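PDB 4M88: extracellular ligand-binding receptor from Verminephrobacter eiseniae, which probably binds an amino acid or a related small solute outside the cytoplasmic membrane and delivers it to an ABC transporter. Local coordinates for residues P116-Q127 against F334-V344. Residues are numbered along the deposited sequence; the frame is centred on the assembly and turned at random.
Sequences PKFFHVRAGDKQ and FSKGNAGSRYV
Asn-338 ND2 is shared between two backbone carbonyls, donating to Phe-118 O at 2.8 Å and to Pro-116 O at 3.0 Å. Both oxygens lie near the plane of the amide, yet the nitrogen stands above each carbonyl plane. The two segments run side by side in the hinge region between the two lobes of the leucine-binding-protein fold: 118-119 is an edge strand of the parallel sheet, and 334-344 leads into strand 345-349 of the mixed sheet. The Asn-338 amide also lies stacked on one face of the Phe-119 ring, their planes 18° apart, with ND2 over the ring centre. Water 1 donates to both OD1 of Asn-338 and Pro-116 O. With an alanine at this position, the two carbonyls are likely to lose their shared donor and the Phe-119 ring the amide stacked on it. The edge of the same ring points at the face of Phe-334 in a T-shaped pair, centroids 5.2 Å apart. A single beta bridge follows, His-120 N donating to Asn-338 O (2.8 Å) and Gly-340 N to His-120 O (3.0 Å). Past the bridge, water 3 joins the segments: it accepts from Ala-123 N and Ser-341 OG and donates to Tyr-343 O, while Ser-341 OG closes an ST turn by accepting from Tyr-343 N. Ala-123 CB touches Val-344 CG2 at 3.7 Å. At the far end Gln-127, CG anti to its own N (chi1 -165°) and extended onward, lays its amide flat on the Arg-342 guanidinium, the planes 2° apart, and its NE2 donates to Arg-342 O at 2.9 Å.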
# COMPACT_ATOMS: atom_id res chain seq x y z
N PRO A 116 0.15 16.67 -9.15
CA PRO A 116 1.00 17.41 -8.20
C PRO A 116 0.39 17.59 -6.81
O PRO A 116 1.13 17.96 -5.89
CB PRO A 116 1.24 18.76 -8.90
CG PRO A 116 0.20 18.84 -9.99
CD PRO A 116 -0.07 17.43 -10.39
N LYS A 117 -0.90 17.31 -6.63
CA LYS A 117 -1.49 17.37 -5.30
C LYS A 117 -1.57 15.99 -4.62
O LYS A 117 -2.08 15.85 -3.52
CB LYS A 117 -2.89 18.00 -5.36
CG LYS A 117 -2.88 19.47 -5.78
CD LYS A 117 -4.31 20.02 -5.81
CE LYS A 117 -4.34 21.42 -6.39
NZ LYS A 117 -5.74 21.90 -6.46
N PHE A 118 -1.03 14.97 -5.30
CA PHE A 118 -1.15 13.58 -4.88
C PHE A 118 0.25 13.11 -4.46
O PHE A 118 1.16 13.04 -5.29
CB PHE A 118 -1.69 12.78 -6.08
CG PHE A 118 -2.03 11.34 -5.79
CD1 PHE A 118 -2.20 10.88 -4.50
CD2 PHE A 118 -2.17 10.45 -6.86
CE1 PHE A 118 -2.52 9.53 -4.25
CE2 PHE A 118 -2.48 9.11 -6.63
CZ PHE A 118 -2.66 8.64 -5.32
N PHE A 119 0.43 12.88 -3.15
CA PHE A 119 1.75 12.55 -2.59
C PHE A 119 1.78 11.09 -2.19
O PHE A 119 0.76 10.56 -1.76
CB PHE A 119 2.04 13.41 -1.35
CG PHE A 119 2.29 14.86 -1.66
CD1 PHE A 119 3.59 15.34 -1.76
CD2 PHE A 119 1.23 15.73 -1.89
CE1 PHE A 119 3.83 16.68 -2.05
CE2 PHE A 119 1.46 17.08 -2.19
CZ PHE A 119 2.76 17.55 -2.27
N HIS A 120 2.93 10.43 -2.33
CA HIS A 120 2.98 8.99 -2.07
C HIS A 120 3.93 8.69 -0.92
O HIS A 120 5.07 9.11 -0.94
CB HIS A 120 3.42 8.25 -3.33
CG HIS A 120 2.58 8.57 -4.52
ND1 HIS A 120 1.37 7.94 -4.76
CD2 HIS A 120 2.73 9.50 -5.49
CE1 HIS A 120 0.83 8.46 -5.85
NE2 HIS A 120 1.63 9.41 -6.31
N VAL A 121 3.43 7.96 0.07
CA VAL A 121 4.23 7.62 1.24
C VAL A 121 4.88 6.24 1.05
O VAL A 121 5.99 6.01 1.50
CB VAL A 121 3.37 7.66 2.52
CG1 VAL A 121 4.16 7.21 3.73
CG2 VAL A 121 2.85 9.08 2.75
N ARG A 122 4.19 5.33 0.38
CA ARG A 122 4.76 4.01 0.12
C ARG A 122 5.58 4.04 -1.16
O ARG A 122 5.28 4.81 -2.09
CB ARG A 122 3.66 2.95 -0.03
CG ARG A 122 2.68 3.29 -1.15
CD ARG A 122 1.90 2.06 -1.58
NE ARG A 122 1.41 1.33 -0.41
CZ ARG A 122 1.36 0.01 -0.33
NH1 ARG A 122 0.90 -0.58 0.77
NH2 ARG A 122 1.75 -0.73 -1.36
N ALA A 123 6.59 3.19 -1.23
CA ALA A 123 7.33 3.00 -2.48
C ALA A 123 6.36 2.48 -3.54
O ALA A 123 5.35 1.83 -3.22
CB ALA A 123 8.47 2.02 -2.28
N GLY A 124 6.66 2.76 -4.81
CA GLY A 124 5.77 2.32 -5.87
C GLY A 124 5.90 0.85 -6.23
O GLY A 124 6.92 0.22 -5.93
N ASP A 125 4.86 0.30 -6.85
CA ASP A 125 4.88 -1.06 -7.38
C ASP A 125 6.09 -1.28 -8.28
O ASP A 125 6.65 -2.37 -8.30
CB ASP A 125 3.59 -1.36 -8.17
CG ASP A 125 2.40 -1.61 -7.26
OD1 ASP A 125 2.54 -1.47 -6.03
OD2 ASP A 125 1.31 -1.94 -7.80
N LYS A 126 6.51 -0.25 -9.01
CA LYS A 126 7.61 -0.44 -9.96
C LYS A 126 8.91 -0.80 -9.24
O LYS A 126 9.62 -1.74 -9.62
CB LYS A 126 7.80 0.80 -10.83
CG LYS A 126 8.94 0.68 -11.85
CD LYS A 126 8.89 1.80 -12.87
CE LYS A 126 10.15 1.80 -13.73
NZ LYS A 126 9.97 2.64 -14.93
N GLN A 127 9.21 -0.06 -8.18
CA GLN A 127 10.42 -0.33 -7.43
C GLN A 127 10.30 -1.66 -6.70
O GLN A 127 11.28 -2.40 -6.61
CB GLN A 127 10.71 0.77 -6.43
CG GLN A 127 12.13 0.69 -5.91
CD GLN A 127 12.35 1.57 -4.71
OE1 GLN A 127 11.54 2.45 -4.41
NE2 GLN A 127 13.45 1.35 -4.01
N PHE A 334 9.99 14.76 -0.19
CA PHE A 334 9.25 15.15 -1.38
C PHE A 334 9.94 16.30 -2.13
O PHE A 334 9.30 16.98 -2.94
CB PHE A 334 7.82 15.57 -1.00
CG PHE A 334 7.04 14.49 -0.29
CD1 PHE A 334 6.53 13.40 -0.99
CD2 PHE A 334 6.79 14.58 1.07
CE1 PHE A 334 5.79 12.40 -0.34
CE2 PHE A 334 6.05 13.59 1.74
CZ PHE A 334 5.55 12.50 1.03
N SER A 335 11.23 16.52 -1.86
CA SER A 335 12.00 17.60 -2.50
C SER A 335 12.14 17.44 -4.00
O SER A 335 12.24 18.44 -4.73
CB SER A 335 13.42 17.65 -1.93
OG SER A 335 13.44 17.99 -0.56
N LYS A 336 12.20 16.20 -4.46
CA LYS A 336 12.52 15.90 -5.86
C LYS A 336 11.28 15.47 -6.63
O LYS A 336 11.35 15.19 -7.83
CB LYS A 336 13.57 14.80 -5.93
CG LYS A 336 14.77 15.07 -5.02
CD LYS A 336 15.80 13.96 -5.11
CE LYS A 336 16.60 13.88 -3.82
NZ LYS A 336 17.49 12.69 -3.83
N GLY A 337 10.15 15.39 -5.95
CA GLY A 337 8.93 14.92 -6.57
C GLY A 337 7.99 14.36 -5.53
O GLY A 337 8.30 14.34 -4.33
N ASN A 338 6.84 13.88 -5.98
CA ASN A 338 5.77 13.52 -5.05
C ASN A 338 5.86 12.11 -4.48
O ASN A 338 5.03 11.73 -3.65
CB ASN A 338 4.41 13.75 -5.69
CG ASN A 338 3.97 15.19 -5.58
OD1 ASN A 338 4.80 16.10 -5.48
ND2 ASN A 338 2.67 15.42 -5.62
N ALA A 339 6.85 11.33 -4.92
CA ALA A 339 7.10 10.01 -4.34
C ALA A 339 8.13 10.16 -3.23
O ALA A 339 9.30 10.43 -3.50
CB ALA A 339 7.62 9.04 -5.40
N GLY A 340 7.69 9.99 -1.99
CA GLY A 340 8.51 10.36 -0.85
C GLY A 340 9.39 9.26 -0.30
O GLY A 340 10.28 9.54 0.50
N SER A 341 9.16 8.02 -0.73
CA SER A 341 9.89 6.90 -0.15
C SER A 341 10.48 5.96 -1.20
O SER A 341 9.80 5.62 -2.16
CB SER A 341 8.98 6.10 0.78
OG SER A 341 9.65 4.94 1.28
N ARG A 342 11.72 5.54 -1.00
CA ARG A 342 12.30 4.45 -1.79
C ARG A 342 12.60 3.22 -0.92
O ARG A 342 13.39 2.34 -1.30
CB ARG A 342 13.56 4.90 -2.53
CG ARG A 342 13.30 5.65 -3.84
CD ARG A 342 14.57 5.65 -4.73
NE ARG A 342 14.47 4.74 -5.87
CZ ARG A 342 15.38 3.83 -6.21
NH1 ARG A 342 16.49 3.69 -5.48
NH2 ARG A 342 15.19 3.05 -7.26
N TYR A 343 11.97 3.16 0.25
CA TYR A 343 12.14 2.01 1.14
C TYR A 343 11.45 0.77 0.57
O TYR A 343 10.25 0.77 0.35
CB TYR A 343 11.59 2.32 2.54
CG TYR A 343 11.73 1.19 3.55
CD1 TYR A 343 12.72 1.23 4.53
CD2 TYR A 343 10.88 0.09 3.53
CE1 TYR A 343 12.86 0.20 5.45
CE2 TYR A 343 11.01 -0.95 4.44
CZ TYR A 343 11.99 -0.88 5.40
OH TYR A 343 12.13 -1.91 6.31
N VAL A 344 12.21 -0.29 0.36
CA VAL A 344 11.62 -1.56 -0.05
C VAL A 344 12.40 -2.67 0.66
O VAL A 344 13.62 -2.66 0.67
CB VAL A 344 11.70 -1.75 -1.59
CG1 VAL A 344 11.58 -3.20 -1.95
CG2 VAL A 344 10.62 -0.93 -2.30
O HOH W 1 3.83 18.80 -6.00
O HOH W 2 7.16 6.76 -2.77
O HOH W 3 8.29 2.67 1.07